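Local coordinates for protein Rik1-associated factor 1 (Schizosaccharomyces pombe, PDB 4O9D) that serves in the Clr4 methyltransferase complex, which ubiquitylates and methylates histone H3 and so contributes to establishing heterochromatin, this chain being the protein's WD-repeat propeller, at residues 340-354 against 382-396. Numbering follows the deposited sequence.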
loop_
_atom_site.group_PDB
_atom_site.type_symbol
_atom_site.label_atom_id
_atom_site.label_comp_id
_atom_site.label_asym_id
_atom_site.label_seq_id
_atom_site.Cartn_x
_atom_site.Cartn_y
_atom_site.Cartn_z
ATOM N N ASN A 340 1.297 0.909 -11.366
ATOM C CA ASN A 340 1.662 1.054 -9.948
ATOM C C ASN A 340 0.672 1.868 -9.106
ATOM O O ASN A 340 0.892 2.110 -7.908
ATOM C CB ASN A 340 3.028 1.707 -9.812
ATOM C CG ASN A 340 4.161 0.726 -9.975
ATOM O OD1 ASN A 340 4.036 -0.452 -9.626
ATOM N ND2 ASN A 340 5.286 1.208 -10.525
ATOM N N MET A 341 -0.380 2.338 -9.742
ATOM C CA MET A 341 -1.438 3.047 -9.054
ATOM C C MET A 341 -2.790 2.526 -9.525
ATOM O O MET A 341 -3.045 2.480 -10.724
ATOM C CB MET A 341 -1.357 4.548 -9.367
ATOM C CG MET A 341 -2.635 5.289 -9.008
ATOM S SD MET A 341 -2.601 7.026 -9.480
ATOM C CE MET A 341 -4.036 7.581 -8.595
ATOM N N ALA A 342 -3.656 2.132 -8.595
ATOM C CA ALA A 342 -4.977 1.650 -8.968
ATOM C C ALA A 342 -5.937 1.835 -7.798
ATOM O O ALA A 342 -5.853 1.105 -6.820
ATOM C CB ALA A 342 -4.915 0.173 -9.388
ATOM N N GLN A 343 -6.836 2.815 -7.902
ATOM C CA GLN A 343 -7.733 3.148 -6.790
ATOM C C GLN A 343 -9.057 3.668 -7.288
ATOM O O GLN A 343 -9.121 4.404 -8.290
ATOM C CB GLN A 343 -7.112 4.237 -5.885
ATOM C CG GLN A 343 -5.950 3.765 -5.015
ATOM C CD GLN A 343 -5.630 4.729 -3.875
ATOM O OE1 GLN A 343 -6.165 5.839 -3.806
ATOM N NE2 GLN A 343 -4.753 4.298 -2.965
ATOM N N TRP A 344 -10.102 3.328 -6.555
ATOM C CA TRP A 344 -11.398 3.951 -6.734
ATOM C C TRP A 344 -11.475 5.263 -5.974
ATOM O O TRP A 344 -11.046 5.378 -4.818
ATOM C CB TRP A 344 -12.509 3.000 -6.300
ATOM C CG TRP A 344 -12.499 1.749 -7.158
ATOM C CD1 TRP A 344 -11.712 0.643 -6.987
ATOM C CD2 TRP A 344 -13.291 1.502 -8.326
ATOM N NE1 TRP A 344 -11.983 -0.291 -7.971
ATOM C CE2 TRP A 344 -12.939 0.220 -8.809
ATOM C CE3 TRP A 344 -14.262 2.245 -9.019
ATOM C CZ2 TRP A 344 -13.524 -0.331 -9.938
ATOM C CZ3 TRP A 344 -14.854 1.684 -10.130
ATOM C CH2 TRP A 344 -14.482 0.421 -10.591
ATOM N N GLN A 345 -11.964 6.274 -6.679
ATOM C CA GLN A 345 -12.255 7.574 -6.100
ATOM C C GLN A 345 -13.023 7.397 -4.795
ATOM O O GLN A 345 -14.132 6.867 -4.797
ATOM C CB GLN A 345 -13.120 8.364 -7.094
ATOM C CG GLN A 345 -13.976 9.449 -6.454
ATOM C CD GLN A 345 -13.365 10.817 -6.618
ATOM O OE1 GLN A 345 -13.352 11.376 -7.715
ATOM N NE2 GLN A 345 -12.828 11.360 -5.531
ATOM N N PRO A 346 -12.452 7.849 -3.673
ATOM C CA PRO A 346 -13.268 7.648 -2.479
ATOM C C PRO A 346 -14.587 8.407 -2.601
ATOM O O PRO A 346 -14.622 9.509 -3.163
ATOM C CB PRO A 346 -12.389 8.190 -1.348
ATOM C CG PRO A 346 -10.989 8.129 -1.899
ATOM C CD PRO A 346 -11.162 8.480 -3.367
ATOM N N LYS A 347 -15.664 7.791 -2.127
ATOM C CA LYS A 347 -16.965 8.436 -2.087
ATOM C C LYS A 347 -17.607 8.545 -3.484
ATOM O O LYS A 347 -18.717 9.048 -3.605
ATOM C CB LYS A 347 -16.832 9.822 -1.438
ATOM C CG LYS A 347 -16.192 9.782 -0.040
ATOM C CD LYS A 347 -15.322 11.004 0.239
ATOM C CE LYS A 347 -16.151 12.277 0.295
ATOM N NZ LYS A 347 -15.723 13.180 1.411
ATOM N N GLY A 348 -16.927 8.037 -4.517
ATOM C CA GLY A 348 -17.415 8.111 -5.885
ATOM C C GLY A 348 -17.473 6.758 -6.587
ATOM O O GLY A 348 -17.424 5.708 -5.939
ATOM N N ASN A 349 -17.579 6.787 -7.914
ATOM C CA ASN A 349 -17.608 5.564 -8.714
ATOM C C ASN A 349 -16.567 5.500 -9.836
ATOM O O ASN A 349 -16.512 4.534 -10.588
ATOM C CB ASN A 349 -19.016 5.339 -9.261
ATOM C CG ASN A 349 -19.998 4.948 -8.175
ATOM O OD1 ASN A 349 -19.772 3.983 -7.425
ATOM N ND2 ASN A 349 -21.077 5.707 -8.058
ATOM N N LEU A 350 -15.705 6.495 -9.926
ATOM C CA LEU A 350 -14.661 6.463 -10.946
ATOM C C LEU A 350 -13.435 5.651 -10.494
ATOM O O LEU A 350 -13.096 5.619 -9.305
ATOM C CB LEU A 350 -14.222 7.881 -11.303
ATOM C CG LEU A 350 -15.281 8.696 -12.046
ATOM C CD1 LEU A 350 -14.785 10.083 -12.356
ATOM C CD2 LEU A 350 -15.707 7.986 -13.326
ATOM N N PHE A 351 -12.776 5.016 -11.457
ATOM C CA PHE A 351 -11.577 4.225 -11.201
ATOM C C PHE A 351 -10.397 5.004 -11.781
ATOM O O PHE A 351 -10.518 5.657 -12.827
ATOM C CB PHE A 351 -11.727 2.844 -11.862
ATOM C CG PHE A 351 -10.567 1.892 -11.611
ATOM C CD1 PHE A 351 -10.199 1.530 -10.314
ATOM C CD2 PHE A 351 -9.893 1.312 -12.678
ATOM C CE1 PHE A 351 -9.151 0.648 -10.101
ATOM C CE2 PHE A 351 -8.860 0.401 -12.480
ATOM C CZ PHE A 351 -8.481 0.068 -11.174
ATOM N N VAL A 352 -9.276 4.970 -11.078
ATOM C CA VAL A 352 -8.103 5.716 -11.466
ATOM C C VAL A 352 -6.835 4.862 -11.439
ATOM O O VAL A 352 -6.475 4.263 -10.404
ATOM C CB VAL A 352 -7.889 6.942 -10.533
ATOM C CG1 VAL A 352 -6.706 7.755 -11.005
ATOM C CG2 VAL A 352 -9.145 7.787 -10.470
ATOM N N THR A 353 -6.117 4.865 -12.555
ATOM C CA THR A 353 -4.939 4.043 -12.693
ATOM C C THR A 353 -3.763 4.854 -13.227
ATOM O O THR A 353 -3.939 5.807 -13.989
ATOM C CB THR A 353 -5.207 2.803 -13.597
ATOM O OG1 THR A 353 -5.476 3.207 -14.947
ATOM C CG2 THR A 353 -6.379 2.006 -13.080
ATOM N N GLY A 354 -2.564 4.497 -12.790
ATOM C CA GLY A 354 -1.364 5.190 -13.224
ATOM C C GLY A 354 -0.311 4.205 -13.657
ATOM O O GLY A 354 -0.002 3.238 -12.932
ATOM N N ILE A 382 5.065 6.038 -13.346
ATOM C CA ILE A 382 4.435 6.246 -12.049
ATOM C C ILE A 382 4.910 5.199 -11.053
ATOM O O ILE A 382 4.960 4.011 -11.372
ATOM C CB ILE A 382 2.894 6.139 -12.189
ATOM C CG1 ILE A 382 2.360 7.246 -13.105
ATOM C CG2 ILE A 382 2.210 6.193 -10.829
ATOM C CD1 ILE A 382 2.672 8.643 -12.593
ATOM N N THR A 383 5.255 5.616 -9.843
ATOM C CA THR A 383 5.655 4.638 -8.813
ATOM C C THR A 383 4.617 4.447 -7.698
ATOM O O THR A 383 4.624 3.418 -7.014
ATOM C CB THR A 383 7.025 4.976 -8.165
ATOM O OG1 THR A 383 6.996 6.288 -7.594
ATOM C CG2 THR A 383 8.144 4.886 -9.188
ATOM N N TYR A 384 3.727 5.426 -7.519
ATOM C CA TYR A 384 2.672 5.348 -6.490
ATOM C C TYR A 384 1.614 6.392 -6.750
ATOM O O TYR A 384 1.910 7.430 -7.316
ATOM C CB TYR A 384 3.244 5.616 -5.086
ATOM C CG TYR A 384 2.192 5.460 -4.004
ATOM C CD1 TYR A 384 1.948 4.212 -3.447
ATOM C CD2 TYR A 384 1.426 6.530 -3.578
ATOM C CE1 TYR A 384 0.992 4.023 -2.481
ATOM C CE2 TYR A 384 0.431 6.345 -2.590
ATOM C CZ TYR A 384 0.241 5.080 -2.050
ATOM O OH TYR A 384 -0.707 4.806 -1.087
ATOM N N GLY A 385 0.382 6.134 -6.325
ATOM C CA GLY A 385 -0.655 7.149 -6.347
ATOM C C GLY A 385 -1.751 6.800 -5.355
ATOM O O GLY A 385 -2.140 5.644 -5.240
ATOM N N GLY A 386 -2.271 7.797 -4.651
ATOM C CA GLY A 386 -3.240 7.533 -3.604
ATOM C C GLY A 386 -4.078 8.726 -3.185
ATOM O O GLY A 386 -3.543 9.802 -2.900
ATOM N N PHE A 387 -5.394 8.522 -3.126
ATOM C CA PHE A 387 -6.330 9.516 -2.604
ATOM C C PHE A 387 -6.327 9.518 -1.092
ATOM O O PHE A 387 -6.138 8.472 -0.464
ATOM C CB PHE A 387 -7.761 9.153 -2.999
ATOM C CG PHE A 387 -8.084 9.398 -4.448
ATOM C CD1 PHE A 387 -8.363 10.667 -4.892
ATOM C CD2 PHE A 387 -8.130 8.347 -5.348
ATOM C CE1 PHE A 387 -8.677 10.893 -6.213
ATOM C CE2 PHE A 387 -8.452 8.569 -6.679
ATOM C CZ PHE A 387 -8.718 9.842 -7.104
ATOM N N SER A 388 -6.596 10.668 -0.495
ATOM C CA SER A 388 -6.942 10.686 0.913
ATOM C C SER A 388 -8.358 10.144 1.015
ATOM O O SER A 388 -9.149 10.240 0.052
ATOM C CB SER A 388 -6.840 12.111 1.495
ATOM O OG SER A 388 -7.690 13.006 0.796
ATOM N N GLU A 389 -8.682 9.581 2.172
ATOM C CA GLU A 389 -10.004 8.999 2.395
ATOM C C GLU A 389 -11.146 10.005 2.186
ATOM O O GLU A 389 -12.235 9.621 1.755
ATOM C CB GLU A 389 -10.097 8.387 3.801
ATOM C CG GLU A 389 -9.465 7.029 3.920
ATOM C CD GLU A 389 -9.718 6.394 5.281
ATOM O OE1 GLU A 389 -9.969 5.169 5.327
ATOM O OE2 GLU A 389 -9.673 7.121 6.303
ATOM N N ASP A 390 -10.914 11.281 2.499
ATOM C CA ASP A 390 -11.955 12.294 2.314
ATOM C C ASP A 390 -11.978 12.860 0.872
ATOM O O ASP A 390 -12.706 13.807 0.575
ATOM C CB ASP A 390 -11.833 13.420 3.360
ATOM C CG ASP A 390 -10.718 14.413 3.044
ATOM O OD1 ASP A 390 -9.990 14.203 2.056
ATOM O OD2 ASP A 390 -10.554 15.407 3.796
ATOM N N ALA A 391 -11.184 12.269 -0.015
ATOM C CA ALA A 391 -11.248 12.592 -1.445
ATOM C C ALA A 391 -10.695 13.986 -1.784
ATOM O O ALA A 391 -10.760 14.425 -2.948
ATOM C CB ALA A 391 -12.695 12.471 -1.940
ATOM N N SER A 392 -10.136 14.669 -0.783
ATOM C CA SER A 392 -9.701 16.059 -0.955
ATOM C C SER A 392 -8.264 16.159 -1.447
ATOM O O SER A 392 -7.804 17.240 -1.835
ATOM C CB SER A 392 -9.852 16.857 0.353
ATOM O OG SER A 392 -8.826 16.549 1.301
ATOM N N LYS A 393 -7.550 15.042 -1.428
ATOM C CA LYS A 393 -6.159 15.038 -1.861
ATOM C C LYS A 393 -5.906 13.866 -2.794
ATOM O O LYS A 393 -6.470 12.783 -2.599
ATOM C CB LYS A 393 -5.231 14.928 -0.651
ATOM C CG LYS A 393 -5.384 16.065 0.365
ATOM C CD LYS A 393 -4.980 17.405 -0.249
ATOM C CE LYS A 393 -5.262 18.588 0.682
ATOM N NZ LYS A 393 -6.723 18.755 0.982
ATOM N N LEU A 394 -5.072 14.089 -3.809
ATOM C CA LEU A 394 -4.500 13.000 -4.593
ATOM C C LEU A 394 -2.981 13.244 -4.741
ATOM O O LEU A 394 -2.541 14.358 -5.035
ATOM C CB LEU A 394 -5.197 12.896 -5.961
ATOM C CG LEU A 394 -4.570 11.901 -6.939
ATOM C CD1 LEU A 394 -4.685 10.444 -6.423
ATOM C CD2 LEU A 394 -5.207 12.031 -8.349
ATOM N N THR A 395 -2.183 12.217 -4.483
ATOM C CA THR A 395 -0.745 12.352 -4.532
ATOM C C THR A 395 -0.257 11.329 -5.543
ATOM O O THR A 395 -0.634 10.162 -5.464
ATOM C CB THR A 395 -0.093 12.093 -3.112
ATOM O OG1 THR A 395 -0.594 13.036 -2.156
ATOM C CG2 THR A 395 1.398 12.257 -3.194
ATOM N N VAL A 396 0.569 11.765 -6.494
ATOM C CA VAL A 396 1.076 10.894 -7.530
ATOM C C VAL A 396 2.589 11.053 -7.629
ATOM O O VAL A 396 3.092 12.165 -7.606
ATOM C CB VAL A 396 0.400 11.240 -8.888
ATOM C CG1 VAL A 396 0.909 10.349 -10.000
ATOM C CG2 VAL A 396 -1.110 11.114 -8.738
HETATM O O HOH W 1 -0.008 2.998 -5.530
HETATM O O HOH W 2 -2.772 2.621 -5.925
HETATM O O HOH W 3 -4.440 6.105 -0.675
#
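Phe387 and Pro346 meet at the tightly packed end of this contact. The rigid proline lays CD over one face of the ring, 3.8 Å from its centroid, a CH-pi contact. Leu394 CD1 sits over the centre of the other face, and Val352 CG2 touches the ring's edge at CE2, 3.9 Å away, so a flat aromatic side chain fills the gap between the two sheets. Next to it, Met341 lies extended, with CG anti to the backbone N (chi1 164°), and this carries the sulfur over Gly385, SD to CA 3.7 Å. Gly385 has no side chain to stand in the way, and the methyl CE continues to Leu394 CD1, also 3.7 Å off.

Polar side chains line the wetter flank. Gln343 reaches across with its amide: OE1 accepts a nearly straight 2.9 Å bond from Phe387 N, the donor tilted from the carbonyl plane, while NE2 is linked through a water to Phe387 O. A long amide thus serves both backbone polar groups of one residue. Two further waters bridge the backbones, Asn340 O to Gly385 N and Ala342 N to Gly385 O. Asn340 ND2 gives a nearly straight bond to Ile382 O, 2.9 Å long and in the carbonyl plane. At the exposed turn, NZ of flexible Lys347 gives Asp390 O a 3.2 Å hydrogen bond from above the carbonyl plane.

The strands 341-344 and 382-387 run almost parallel, yet side chains and water join them, as between the innermost strands of neighbouring blades, here from WD repeats 3 and 4, in a WD40 beta-propeller.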